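Side-chain contacts in hydrogenase maturation factor (Thermoanaerobacter tengcongensis, PDB 3VTI), which probably takes up a carbamoyl group from HypF and, using ATP, dehydrates it to the nitrile needed for maturation of [NiFe]-hydrogenases: residues K264-M269 / K276-I281; P41-G46 / K87-S92; H156-M161 / M240-L245; N29-T34 / R64-L69; E211-S216 / K288-N293. One frame throughout, in Å; residues are numbered along the deposited sequence.

Contact 1 (K264-M269 / K276-I281); sequences KALEIM and KDAEII
Leu266 sets its CD1 methyl over one face of the peptide group between Ala278 and Glu279, 3.5 Å from Ala278 O and 3.8 Å from Glu279 N. Ala278 O also accepts a hydrogen bond from Lys270 NZ, just past the end of 264-269, which binds Lys276 O as well. No aromatic ring takes part, and the rest is aliphatic. The Leu266 side chain leaves the helix with CG anti to the backbone N (chi1 -174°), which brings both methyls across to the strand: CD1 is also 3.8 Å from Ala278 CB, while CD2 approaches Ile280 CG1 at a looser 4.4 Å. One turn along the helix, Met269 uses its base and not its thioether, with CB 3.9 Å from Ala278 CB. The small Ala278 methyl thus sits between Leu266 and Met269. Its small size probably helps the helix come near, with Met269 CA and Ala278 CA 6.5 Å apart. Leu148 of the neighbouring strand 146-149 continues the apolar floor under both Leu266 and Met269. Helix 262-270 lies in the connection between strands 254-257 and 279-285, which run parallel with strand 146-149 between them. This is a beta-alpha-beta crossover, its helix packed on the mixed sheet of the AIR synthase-related C-terminal domain.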
# COMPACT_ATOMS: atom_id res chain seq x y z
N LYS C 264 -41.48 -10.42 -2.19
CA LYS C 264 -41.46 -8.99 -1.91
C LYS C 264 -40.06 -8.43 -2.02
O LYS C 264 -39.88 -7.33 -2.51
CB LYS C 264 -42.04 -8.69 -0.53
CG LYS C 264 -43.57 -8.82 -0.47
CD LYS C 264 -44.09 -8.75 0.97
CE LYS C 264 -45.39 -9.56 1.15
NZ LYS C 264 -46.49 -9.07 0.27
N ALA C 265 -39.07 -9.21 -1.58
CA ALA C 265 -37.67 -8.80 -1.62
C ALA C 265 -37.16 -8.68 -3.06
O ALA C 265 -36.38 -7.78 -3.37
CB ALA C 265 -36.81 -9.76 -0.84
N LEU C 266 -37.62 -9.58 -3.92
CA LEU C 266 -37.27 -9.55 -5.34
C LEU C 266 -37.86 -8.32 -6.01
O LEU C 266 -37.19 -7.62 -6.77
CB LEU C 266 -37.75 -10.81 -6.04
CG LEU C 266 -37.32 -10.95 -7.50
CD1 LEU C 266 -35.80 -11.11 -7.59
CD2 LEU C 266 -38.04 -12.10 -8.16
N GLU C 267 -39.10 -8.03 -5.70
CA GLU C 267 -39.73 -6.91 -6.34
C GLU C 267 -39.21 -5.59 -5.83
O GLU C 267 -39.13 -4.65 -6.56
CB GLU C 267 -41.26 -7.04 -6.28
CG GLU C 267 -41.92 -6.51 -5.06
CD GLU C 267 -42.51 -5.14 -5.27
OE1 GLU C 267 -43.13 -4.94 -6.32
OE2 GLU C 267 -42.37 -4.27 -4.38
N ILE C 268 -38.80 -5.55 -4.57
CA ILE C 268 -38.16 -4.37 -4.02
C ILE C 268 -36.85 -4.09 -4.75
O ILE C 268 -36.55 -2.94 -5.05
CB ILE C 268 -37.91 -4.51 -2.49
CG1 ILE C 268 -39.21 -4.24 -1.71
CG2 ILE C 268 -36.80 -3.55 -2.01
CD1 ILE C 268 -39.19 -4.77 -0.29
N MET C 269 -36.10 -5.15 -5.04
CA MET C 269 -34.84 -5.00 -5.77
C MET C 269 -35.10 -4.64 -7.22
O MET C 269 -34.52 -3.68 -7.72
CB MET C 269 -33.98 -6.26 -5.66
CG MET C 269 -33.31 -6.38 -4.32
SD MET C 269 -32.16 -7.76 -4.19
CE MET C 269 -33.28 -9.13 -3.94
N LYS C 276 -32.15 -4.44 -11.09
CA LYS C 276 -32.96 -4.89 -12.24
C LYS C 276 -32.76 -6.35 -12.63
O LYS C 276 -33.67 -6.98 -13.16
CB LYS C 276 -32.73 -3.99 -13.46
CG LYS C 276 -33.13 -2.53 -13.28
CD LYS C 276 -34.64 -2.33 -13.23
CE LYS C 276 -35.00 -0.85 -13.10
NZ LYS C 276 -36.37 -0.65 -12.52
N ASP C 277 -31.57 -6.88 -12.36
CA ASP C 277 -31.22 -8.24 -12.78
C ASP C 277 -31.28 -9.21 -11.62
O ASP C 277 -30.74 -10.31 -11.72
CB ASP C 277 -29.83 -8.28 -13.42
CG ASP C 277 -29.70 -7.34 -14.61
OD1 ASP C 277 -30.60 -7.35 -15.47
OD2 ASP C 277 -28.70 -6.60 -14.67
N ALA C 278 -31.93 -8.79 -10.53
CA ALA C 278 -32.04 -9.63 -9.34
C ALA C 278 -32.76 -10.93 -9.61
O ALA C 278 -33.68 -10.99 -10.43
CB ALA C 278 -32.74 -8.87 -8.22
N GLU C 279 -32.33 -11.98 -8.91
CA GLU C 279 -32.96 -13.30 -8.98
C GLU C 279 -32.96 -14.00 -7.62
O GLU C 279 -32.02 -13.87 -6.83
CB GLU C 279 -32.25 -14.20 -10.00
CG GLU C 279 -32.18 -13.67 -11.44
CD GLU C 279 -33.46 -13.87 -12.26
OE1 GLU C 279 -33.39 -13.67 -13.50
OE2 GLU C 279 -34.53 -14.22 -11.69
N ILE C 280 -34.04 -14.74 -7.36
CA ILE C 280 -34.06 -15.81 -6.38
C ILE C 280 -33.13 -16.89 -6.93
O ILE C 280 -33.33 -17.37 -8.05
CB ILE C 280 -35.50 -16.39 -6.23
CG1 ILE C 280 -36.46 -15.31 -5.68
CG2 ILE C 280 -35.51 -17.67 -5.39
CD1 ILE C 280 -37.91 -15.74 -5.60
N ILE C 281 -32.10 -17.25 -6.17
CA ILE C 281 -31.08 -18.19 -6.67
C ILE C 281 -30.99 -19.53 -5.91
O ILE C 281 -30.41 -20.48 -6.42
CB ILE C 281 -29.67 -17.55 -6.76
CG1 ILE C 281 -29.20 -17.06 -5.39
CG2 ILE C 281 -29.66 -16.43 -7.81
CD1 ILE C 281 -27.71 -16.82 -5.29

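Contact 2 (P41-G46 / K87-S92); sequences PLFFPG and KKIVKS
Phe43 reaches from the short strand 43-44 to helix 83-100 and meets two consecutive residues there, Lys88 and Ile89. Its CG is anti to the carbonyl carbon (chi1 -53°), which swings the ring off the strand, and the far end of the ring makes the contacts: CE2 is 4.0 Å from Lys88 CB, and CZ is 3.9 Å from Ile89 CG1. Both side chains run at about a right angle to that of Phe43. Lys88 sets off extended and then bends at its third torsion (chi3 84°). That kink folds the chain back over the aromatic ring and carries NZ over its face, 5.0 Å from the Phe43 centroid and 15° off the ring normal. The position is that of a cation-pi interaction, while Lys88 CE passes 4.2 Å from Phe43 CE2 on the way. Ile89 turns its CG1 branch to the ring and also packs on Ile49 and Ile122, so it leads from the Phe43 ring into the interior of the N-terminal domain. The chemistry is accordingly graded: apolar packing on the Ile89 side gives way to an ammonium over an aromatic face at the exposed side, where water would probably weaken the electrostatic gain.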
# COMPACT_ATOMS: atom_id res chain seq x y z
N PRO C 41 -5.36 -2.42 -12.37
CA PRO C 41 -5.01 -1.01 -12.51
C PRO C 41 -5.93 -0.08 -11.71
O PRO C 41 -7.04 -0.47 -11.35
CB PRO C 41 -5.17 -0.77 -14.01
CG PRO C 41 -6.25 -1.71 -14.43
CD PRO C 41 -6.25 -2.88 -13.45
N LEU C 42 -5.48 1.13 -11.45
CA LEU C 42 -6.22 2.09 -10.64
C LEU C 42 -7.46 2.61 -11.37
O LEU C 42 -8.43 3.01 -10.74
CB LEU C 42 -5.33 3.27 -10.26
CG LEU C 42 -3.99 2.95 -9.60
CD1 LEU C 42 -3.05 4.13 -9.70
CD2 LEU C 42 -4.17 2.49 -8.15
N PHE C 43 -7.38 2.61 -12.70
CA PHE C 43 -8.46 3.02 -13.57
C PHE C 43 -8.80 1.87 -14.51
O PHE C 43 -7.95 1.39 -15.27
CB PHE C 43 -8.07 4.26 -14.38
CG PHE C 43 -7.57 5.40 -13.54
CD1 PHE C 43 -6.21 5.54 -13.28
CD2 PHE C 43 -8.46 6.32 -12.99
CE1 PHE C 43 -5.74 6.58 -12.48
CE2 PHE C 43 -8.00 7.37 -12.20
CZ PHE C 43 -6.64 7.50 -11.95
N PHE C 44 -10.05 1.41 -14.43
CA PHE C 44 -10.49 0.24 -15.17
C PHE C 44 -11.88 0.51 -15.73
O PHE C 44 -12.59 1.37 -15.23
CB PHE C 44 -10.51 -0.97 -14.23
CG PHE C 44 -11.22 -0.72 -12.93
CD1 PHE C 44 -10.53 -0.25 -11.82
CD2 PHE C 44 -12.59 -0.94 -12.81
CE1 PHE C 44 -11.18 0.01 -10.62
CE2 PHE C 44 -13.25 -0.70 -11.61
CZ PHE C 44 -12.54 -0.23 -10.51
N PRO C 45 -12.28 -0.24 -16.77
CA PRO C 45 -13.62 -0.03 -17.30
C PRO C 45 -14.69 -0.05 -16.19
O PRO C 45 -14.74 -0.99 -15.39
CB PRO C 45 -13.80 -1.21 -18.25
CG PRO C 45 -12.42 -1.46 -18.76
CD PRO C 45 -11.54 -1.25 -17.55
N GLY C 46 -15.50 1.00 -16.14
CA GLY C 46 -16.61 1.07 -15.20
C GLY C 46 -16.29 1.67 -13.84
O GLY C 46 -17.18 1.80 -13.00
N LYS C 87 -6.24 13.80 -8.61
CA LYS C 87 -7.43 14.64 -8.73
C LYS C 87 -8.62 13.84 -9.25
O LYS C 87 -9.75 14.06 -8.83
CB LYS C 87 -7.16 15.85 -9.62
CG LYS C 87 -6.26 16.90 -9.00
CD LYS C 87 -6.22 18.18 -9.82
CE LYS C 87 -5.32 19.23 -9.17
NZ LYS C 87 -5.25 20.49 -9.97
N LYS C 88 -8.36 12.90 -10.16
CA LYS C 88 -9.39 12.02 -10.72
C LYS C 88 -9.93 11.04 -9.68
O LYS C 88 -11.13 10.78 -9.62
CB LYS C 88 -8.86 11.26 -11.94
CG LYS C 88 -8.81 12.08 -13.22
CD LYS C 88 -7.82 11.51 -14.24
CE LYS C 88 -8.42 10.38 -15.08
NZ LYS C 88 -7.50 9.98 -16.19
N ILE C 89 -9.03 10.48 -8.88
CA ILE C 89 -9.39 9.54 -7.82
C ILE C 89 -10.25 10.23 -6.77
O ILE C 89 -11.33 9.74 -6.41
CB ILE C 89 -8.13 8.90 -7.17
CG1 ILE C 89 -7.50 7.90 -8.14
CG2 ILE C 89 -8.47 8.22 -5.84
CD1 ILE C 89 -6.08 7.53 -7.79
N VAL C 90 -9.78 11.39 -6.30
CA VAL C 90 -10.45 12.16 -5.27
C VAL C 90 -11.85 12.61 -5.73
O VAL C 90 -12.82 12.46 -4.99
CB VAL C 90 -9.56 13.36 -4.80
CG1 VAL C 90 -10.26 14.21 -3.77
CG2 VAL C 90 -8.25 12.84 -4.21
N LYS C 91 -11.93 13.13 -6.96
CA LYS C 91 -13.20 13.47 -7.61
C LYS C 91 -14.19 12.30 -7.61
O LYS C 91 -15.36 12.47 -7.24
CB LYS C 91 -12.95 13.94 -9.04
CG LYS C 91 -14.15 14.57 -9.75
CD LYS C 91 -13.85 14.81 -11.22
CE LYS C 91 -14.89 15.71 -11.88
NZ LYS C 91 -16.19 14.99 -12.08
N SER C 92 -13.72 11.12 -8.02
CA SER C 92 -14.53 9.90 -8.02
C SER C 92 -15.03 9.53 -6.62
O SER C 92 -16.15 9.07 -6.46
CB SER C 92 -13.75 8.73 -8.60
OG SER C 92 -13.59 8.88 -9.98

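Contact 3 (H156-M161 / M240-L245); sequences HGMAVM and MGIDFL
Met161 and Ile242 point at each other tip to tip, with Met161 CE 3.8 Å from Ile242 CD1. Met158, one turn earlier in helix 155-164, comes to the same methyl at a slant and more loosely, its CE 4.2 Å from Ile242 CD1. Two thioether ends therefore converge on one isoleucine tip. Both methionines start with CG anti to the backbone N and then bend at the second and third torsions, and these bends bring their methyls toward the loop that follows helix 231-240. Met240 joins them, and its CE stands 4.4 Å from Met161 SD. Gly241, with positive phi, takes the chain from Met240 to Ile242. Farther along, an Asx turn shapes the loop: Asp243 OD1 accepts from Leu245 N at 3.1 Å, the donor lying above the carboxylate plane. Cys237 of helix 231-240 touches both Met158 and Ile242. A chain of another protein, probably HypF as the complex suggests, packs on Met161, Met240 and Ile242, and a polar side chain of it hydrogen-bonds to Met240 O. With methyls and sulfur alone meeting between the two segments, cohesion here rests on dispersion and burial, without the directional demands of polar pairs.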
# COMPACT_ATOMS: atom_id res chain seq x y z
N HIS C 156 -17.10 -7.31 -11.75
CA HIS C 156 -15.89 -6.64 -11.33
C HIS C 156 -14.65 -7.53 -11.52
O HIS C 156 -13.69 -7.13 -12.18
CB HIS C 156 -16.01 -6.18 -9.88
CG HIS C 156 -14.80 -5.45 -9.39
ND1 HIS C 156 -14.62 -4.10 -9.58
CD2 HIS C 156 -13.71 -5.89 -8.72
CE1 HIS C 156 -13.47 -3.73 -9.05
NE2 HIS C 156 -12.90 -4.80 -8.52
N GLY C 157 -14.70 -8.73 -10.94
CA GLY C 157 -13.62 -9.70 -11.07
C GLY C 157 -13.13 -9.89 -12.50
O GLY C 157 -11.92 -9.85 -12.76
N MET C 158 -14.05 -10.09 -13.43
CA MET C 158 -13.65 -10.29 -14.81
C MET C 158 -13.17 -8.99 -15.46
O MET C 158 -12.28 -9.02 -16.30
CB MET C 158 -14.75 -10.96 -15.63
CG MET C 158 -14.31 -11.42 -17.02
SD MET C 158 -12.77 -12.40 -17.06
CE MET C 158 -13.36 -13.98 -16.47
N ALA C 159 -13.74 -7.86 -15.07
CA ALA C 159 -13.36 -6.57 -15.64
C ALA C 159 -11.92 -6.19 -15.33
O ALA C 159 -11.16 -5.86 -16.24
CB ALA C 159 -14.33 -5.46 -15.20
N VAL C 160 -11.52 -6.25 -14.06
CA VAL C 160 -10.15 -5.90 -13.69
C VAL C 160 -9.15 -6.95 -14.19
O VAL C 160 -8.07 -6.59 -14.62
CB VAL C 160 -9.96 -5.54 -12.17
CG1 VAL C 160 -11.21 -4.87 -11.61
CG2 VAL C 160 -9.57 -6.74 -11.33
N MET C 161 -9.53 -8.22 -14.16
CA MET C 161 -8.77 -9.30 -14.79
C MET C 161 -8.44 -8.97 -16.26
O MET C 161 -7.29 -9.04 -16.68
CB MET C 161 -9.56 -10.61 -14.70
CG MET C 161 -9.09 -11.76 -15.60
SD MET C 161 -8.38 -13.16 -14.71
CE MET C 161 -9.81 -13.82 -13.84
N MET C 240 -11.79 -19.63 -20.33
CA MET C 240 -10.66 -19.86 -19.44
C MET C 240 -10.95 -20.94 -18.42
O MET C 240 -10.11 -21.25 -17.57
CB MET C 240 -10.30 -18.57 -18.70
CG MET C 240 -9.83 -17.43 -19.58
SD MET C 240 -9.62 -15.93 -18.62
CE MET C 240 -8.04 -16.28 -17.86
N GLY C 241 -12.15 -21.52 -18.50
CA GLY C 241 -12.59 -22.54 -17.55
C GLY C 241 -12.78 -22.06 -16.12
O GLY C 241 -12.54 -22.82 -15.18
N ILE C 242 -13.19 -20.81 -15.96
CA ILE C 242 -13.42 -20.20 -14.65
C ILE C 242 -14.89 -20.31 -14.23
O ILE C 242 -15.78 -20.32 -15.08
CB ILE C 242 -13.00 -18.71 -14.65
CG1 ILE C 242 -11.48 -18.59 -14.80
CG2 ILE C 242 -13.42 -18.01 -13.37
CD1 ILE C 242 -11.01 -17.19 -15.20
N ASP C 243 -15.13 -20.40 -12.92
CA ASP C 243 -16.48 -20.37 -12.36
C ASP C 243 -16.77 -18.94 -11.90
O ASP C 243 -16.08 -18.43 -11.01
CB ASP C 243 -16.58 -21.33 -11.16
CG ASP C 243 -18.02 -21.66 -10.77
OD1 ASP C 243 -18.92 -20.80 -10.94
OD2 ASP C 243 -18.26 -22.79 -10.27
N PHE C 244 -17.76 -18.29 -12.50
CA PHE C 244 -18.07 -16.89 -12.13
C PHE C 244 -18.47 -16.72 -10.66
O PHE C 244 -18.43 -15.61 -10.11
CB PHE C 244 -19.10 -16.24 -13.06
CG PHE C 244 -20.36 -17.03 -13.24
CD1 PHE C 244 -21.35 -17.02 -12.26
CD2 PHE C 244 -20.58 -17.76 -14.41
CE1 PHE C 244 -22.52 -17.73 -12.41
CE2 PHE C 244 -21.76 -18.48 -14.59
CZ PHE C 244 -22.73 -18.46 -13.58
N LEU C 245 -18.83 -17.84 -10.03
CA LEU C 245 -19.09 -17.88 -8.60
C LEU C 245 -17.87 -17.53 -7.76
O LEU C 245 -18.00 -17.28 -6.56
CB LEU C 245 -19.62 -19.26 -8.20
CG LEU C 245 -21.04 -19.60 -8.63
CD1 LEU C 245 -21.42 -21.00 -8.17
CD2 LEU C 245 -22.06 -18.55 -8.13

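Contact 4 (N29-T34 / R64-L69); sequences NITLTT and RGAKPL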
# COMPACT_ATOMS: atom_id res chain seq x y z
N ASN C 29 -26.75 0.25 18.03
CA ASN C 29 -27.37 0.97 16.92
C ASN C 29 -26.40 1.53 15.88
O ASN C 29 -26.82 1.90 14.79
CB ASN C 29 -28.25 2.11 17.46
CG ASN C 29 -27.45 3.23 18.05
OD1 ASN C 29 -26.45 3.01 18.73
ND2 ASN C 29 -27.88 4.46 17.79
N ILE C 30 -25.12 1.60 16.21
CA ILE C 30 -24.15 2.06 15.22
C ILE C 30 -23.17 0.97 14.79
O ILE C 30 -22.78 0.08 15.56
CB ILE C 30 -23.43 3.41 15.57
CG1 ILE C 30 -22.35 3.23 16.64
CG2 ILE C 30 -24.43 4.52 15.92
CD1 ILE C 30 -20.99 2.95 16.06
N THR C 31 -22.77 1.08 13.53
CA THR C 31 -21.98 0.08 12.88
C THR C 31 -20.62 0.67 12.47
O THR C 31 -20.50 1.88 12.25
CB THR C 31 -22.78 -0.49 11.70
OG1 THR C 31 -22.26 -1.76 11.35
CG2 THR C 31 -22.76 0.45 10.49
N LEU C 32 -19.59 -0.19 12.39
CA LEU C 32 -18.22 0.24 12.07
C LEU C 32 -17.46 -0.79 11.23
O LEU C 32 -17.35 -1.96 11.62
CB LEU C 32 -17.42 0.55 13.34
CG LEU C 32 -15.94 0.92 13.22
CD1 LEU C 32 -15.74 2.27 12.51
CD2 LEU C 32 -15.31 0.92 14.60
N THR C 33 -16.92 -0.33 10.10
CA THR C 33 -16.20 -1.18 9.18
C THR C 33 -14.91 -0.52 8.71
O THR C 33 -14.74 0.70 8.85
CB THR C 33 -17.07 -1.53 7.95
OG1 THR C 33 -16.36 -2.41 7.07
CG2 THR C 33 -17.48 -0.27 7.19
N THR C 34 -14.00 -1.32 8.18
CA THR C 34 -12.82 -0.79 7.51
C THR C 34 -12.40 -1.69 6.37
O THR C 34 -12.56 -2.90 6.45
CB THR C 34 -11.64 -0.55 8.48
OG1 THR C 34 -10.59 0.13 7.79
CG2 THR C 34 -11.10 -1.87 9.04
N ARG C 64 -25.35 -4.61 7.69
CA ARG C 64 -25.82 -4.97 9.00
C ARG C 64 -27.26 -4.48 9.18
O ARG C 64 -27.86 -4.66 10.24
CB ARG C 64 -24.87 -4.37 10.04
CG ARG C 64 -24.70 -5.18 11.29
CD ARG C 64 -24.11 -6.58 11.04
NE ARG C 64 -24.45 -7.42 12.19
CZ ARG C 64 -23.71 -7.53 13.29
NH1 ARG C 64 -22.55 -6.88 13.38
NH2 ARG C 64 -24.11 -8.31 14.29
N GLY C 65 -27.83 -3.91 8.12
CA GLY C 65 -29.19 -3.33 8.15
C GLY C 65 -29.14 -1.87 8.56
O GLY C 65 -29.89 -1.42 9.46
N ALA C 66 -28.27 -1.11 7.90
CA ALA C 66 -27.92 0.22 8.36
C ALA C 66 -27.80 1.24 7.25
O ALA C 66 -27.50 0.90 6.10
CB ALA C 66 -26.63 0.17 9.18
N LYS C 67 -28.08 2.49 7.61
CA LYS C 67 -27.82 3.65 6.77
C LYS C 67 -26.40 4.13 7.06
O LYS C 67 -26.11 4.57 8.18
CB LYS C 67 -28.83 4.75 7.09
CG LYS C 67 -28.56 6.07 6.37
CD LYS C 67 -29.74 7.03 6.49
CE LYS C 67 -29.57 8.20 5.53
NZ LYS C 67 -29.13 7.76 4.17
N PRO C 68 -25.50 4.05 6.07
CA PRO C 68 -24.16 4.59 6.29
C PRO C 68 -24.19 6.11 6.25
O PRO C 68 -24.94 6.67 5.46
CB PRO C 68 -23.35 4.02 5.12
CG PRO C 68 -24.34 3.84 4.04
CD PRO C 68 -25.65 3.51 4.71
N LEU C 69 -23.40 6.76 7.10
CA LEU C 69 -23.41 8.22 7.21
C LEU C 69 -22.03 8.87 7.06
O LEU C 69 -21.88 9.86 6.35
CB LEU C 69 -24.02 8.66 8.54
CG LEU C 69 -25.51 8.46 8.86
CD1 LEU C 69 -25.75 8.67 10.35
CD2 LEU C 69 -26.41 9.38 8.03
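Strands 30-37 and 66-78 belong to the mixed sheet of the AIR synthase-related N-terminal domain, but they are not neighbours in it: strand 120-130 runs between them. Thr31 spans the gap, touching Arg64 and Ala66 where the second strand begins. Its two branches divide the work. The methyl CG2 faces Ala66 CB at 4.1 Å, a light apolar touch, and Leu130 of the intervening strand also packs on Ala66. The hydroxyl branch is placed anti to the backbone N (chi1 -159°), and OG1 passes 3.9 Å from Arg64 CB. That approach is mere packing, because OG1 has its polar partner in Ala24 O. Just before Thr31, Asn29 and Ile30 both face Leu26, a classic beta bulge. The side chain of Arg64 bends at its second torsion (chi2 62°) and leads its guanidinium away to backbone carbonyls, NE bonding to Val136 O and NH1 to Ala23 O. These bonds hold the guanidinium near the magnesium site: the Arg64 side chain is about 6 Å from that of Asp22, a ligand of the metal. Gly65 then turns the chain into the strand, its backbone hydrogen-bonded to that of Tyr131; the closest CA atoms across the contact are Thr31 CA and Arg64 CA, 7.4 Å apart.

Contact 5 (E211-S216 / K288-N293); sequences EISKMS and KLVTIN
Ser213 on helix 204-216 meets Val290 on strand 290-293, one of the places where this helix packs against the mixed sheet of the AIR synthase-related C-terminal domain. The helix is followed, after a short turn, by strand 219-223, which lies parallel to 290-293 in that sheet. From the backbone the serine points toward the strand, and CB comes first, 4.0 Å from Val290 CG2. One bond farther, OG is nearer to the same methyl, 3.5 Å from Val290 CG2; this is packing of a hydroxyl against a methyl. Leu289 O is also in the neighbourhood, 4.3 Å from Ser213 OG, too far to serve as its partner. The polar need of the hydroxyl is met by Val218 O, in the turn between the helix and strand 219-223, so the serine ties the helix end to the following turn while its flank rests on the valine. Val290 presents only one branch: with CG1 anti to the backbone N (chi1 -178°), CG2 is the methyl left beside the N and directed at the serine. Leu209 and Tyr210 of the same helix, together with Val302, also pack on Val290. The short serine side chain is consistent with the close backbones next to this pair, with Ser213 CA 6.5 Å from Lys288 CA.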
# COMPACT_ATOMS: atom_id res chain seq x y z
N GLU C 211 -19.52 -18.72 3.97
CA GLU C 211 -19.46 -17.92 5.19
C GLU C 211 -20.81 -17.95 5.90
O GLU C 211 -20.86 -18.01 7.13
CB GLU C 211 -19.05 -16.48 4.88
CG GLU C 211 -17.55 -16.33 4.63
CD GLU C 211 -17.19 -15.09 3.80
OE1 GLU C 211 -18.10 -14.42 3.25
OE2 GLU C 211 -15.98 -14.78 3.71
N ILE C 212 -21.89 -17.92 5.12
CA ILE C 212 -23.23 -18.04 5.68
C ILE C 212 -23.41 -19.43 6.29
O ILE C 212 -23.91 -19.55 7.41
CB ILE C 212 -24.34 -17.79 4.62
CG1 ILE C 212 -24.29 -16.35 4.09
CG2 ILE C 212 -25.70 -18.08 5.22
CD1 ILE C 212 -25.07 -16.15 2.79
N SER C 213 -22.98 -20.46 5.56
CA SER C 213 -23.02 -21.84 6.05
C SER C 213 -22.27 -22.07 7.35
O SER C 213 -22.81 -22.65 8.29
CB SER C 213 -22.48 -22.80 4.99
OG SER C 213 -23.52 -23.23 4.13
N LYS C 214 -21.02 -21.61 7.38
CA LYS C 214 -20.18 -21.75 8.56
C LYS C 214 -20.84 -21.10 9.78
O LYS C 214 -21.06 -21.75 10.80
CB LYS C 214 -18.79 -21.16 8.30
CG LYS C 214 -17.77 -21.39 9.40
CD LYS C 214 -16.46 -20.66 9.10
CE LYS C 214 -15.53 -20.71 10.32
NZ LYS C 214 -14.19 -20.09 10.06
N MET C 215 -21.18 -19.82 9.64
CA MET C 215 -21.62 -19.01 10.78
C MET C 215 -23.05 -19.27 11.22
O MET C 215 -23.35 -19.25 12.42
CB MET C 215 -21.40 -17.53 10.49
CG MET C 215 -19.92 -17.14 10.31
SD MET C 215 -18.97 -17.10 11.85
CE MET C 215 -18.38 -18.77 11.97
N SER C 216 -23.94 -19.53 10.26
CA SER C 216 -25.33 -19.87 10.58
C SER C 216 -25.46 -21.34 10.94
O SER C 216 -26.46 -21.74 11.54
CB SER C 216 -26.27 -19.52 9.42
OG SER C 216 -26.54 -18.13 9.37
N LYS C 288 -25.18 -29.22 6.16
CA LYS C 288 -24.17 -28.19 6.38
C LYS C 288 -23.27 -28.07 5.16
O LYS C 288 -22.05 -27.92 5.27
CB LYS C 288 -23.42 -28.45 7.69
CG LYS C 288 -24.32 -28.24 8.91
CD LYS C 288 -23.63 -28.53 10.24
CE LYS C 288 -24.61 -28.29 11.39
NZ LYS C 288 -24.03 -28.63 12.72
N LEU C 289 -23.90 -28.12 3.98
CA LEU C 289 -23.21 -28.17 2.70
C LEU C 289 -23.65 -27.08 1.72
O LEU C 289 -24.78 -26.59 1.78
CB LEU C 289 -23.40 -29.54 2.05
CG LEU C 289 -22.64 -30.78 2.53
CD1 LEU C 289 -21.14 -30.53 2.60
CD2 LEU C 289 -23.18 -31.31 3.87
N VAL C 290 -22.74 -26.71 0.82
CA VAL C 290 -23.03 -25.73 -0.21
C VAL C 290 -23.08 -26.44 -1.56
O VAL C 290 -22.05 -26.87 -2.08
CB VAL C 290 -22.00 -24.57 -0.23
CG1 VAL C 290 -22.37 -23.52 -1.30
CG2 VAL C 290 -21.91 -23.91 1.14
N THR C 291 -24.29 -26.56 -2.10
CA THR C 291 -24.55 -27.35 -3.30
C THR C 291 -25.21 -26.54 -4.42
O THR C 291 -25.96 -25.61 -4.16
CB THR C 291 -25.44 -28.57 -2.97
OG1 THR C 291 -26.71 -28.13 -2.48
CG2 THR C 291 -24.77 -29.48 -1.93
N ILE C 292 -24.93 -26.92 -5.66
CA ILE C 292 -25.56 -26.30 -6.82
C ILE C 292 -26.26 -27.35 -7.70
O ILE C 292 -25.68 -28.38 -8.04
CB ILE C 292 -24.55 -25.47 -7.66
CG1 ILE C 292 -25.24 -24.83 -8.87
CG2 ILE C 292 -23.35 -26.32 -8.08
CD1 ILE C 292 -24.38 -23.87 -9.66
N ASN C 293 -27.51 -27.07 -8.03
CA ASN C 293 -28.30 -27.94 -8.90
C ASN C 293 -28.28 -27.46 -10.34
O ASN C 293 -28.52 -26.28 -10.60
CB ASN C 293 -29.75 -28.03 -8.41
CG ASN C 293 -30.00 -29.23 -7.51
OD1 ASN C 293 -29.16 -29.60 -6.70
ND2 ASN C 293 -31.18 -29.83 -7.66

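Overall arrangement
Contacts 1, 3 and 5 lie in the C-terminal domain, contacts 2 and 4 in the N-terminal one. Contacts 1 and 5 bring helices to one sheet, through the successive strands 279-285 and 290-293, with centres 21 Å apart. Contacts 2 and 4 interleave along the chain, and their centres are 25 Å apart. The two halves touch between contacts 2 and 3, where Phe44 CZ lies 3.9 Å from His156 CE1 with the rings at about 90°. Magnesium is bound by Asp22, Asp60 and Asp199, drawn from both halves. In contact 4 the Arg64 side chain is about 10 Å from the metal; in contact 1, the Met269 side chain is about 12 Å from that of Asp199.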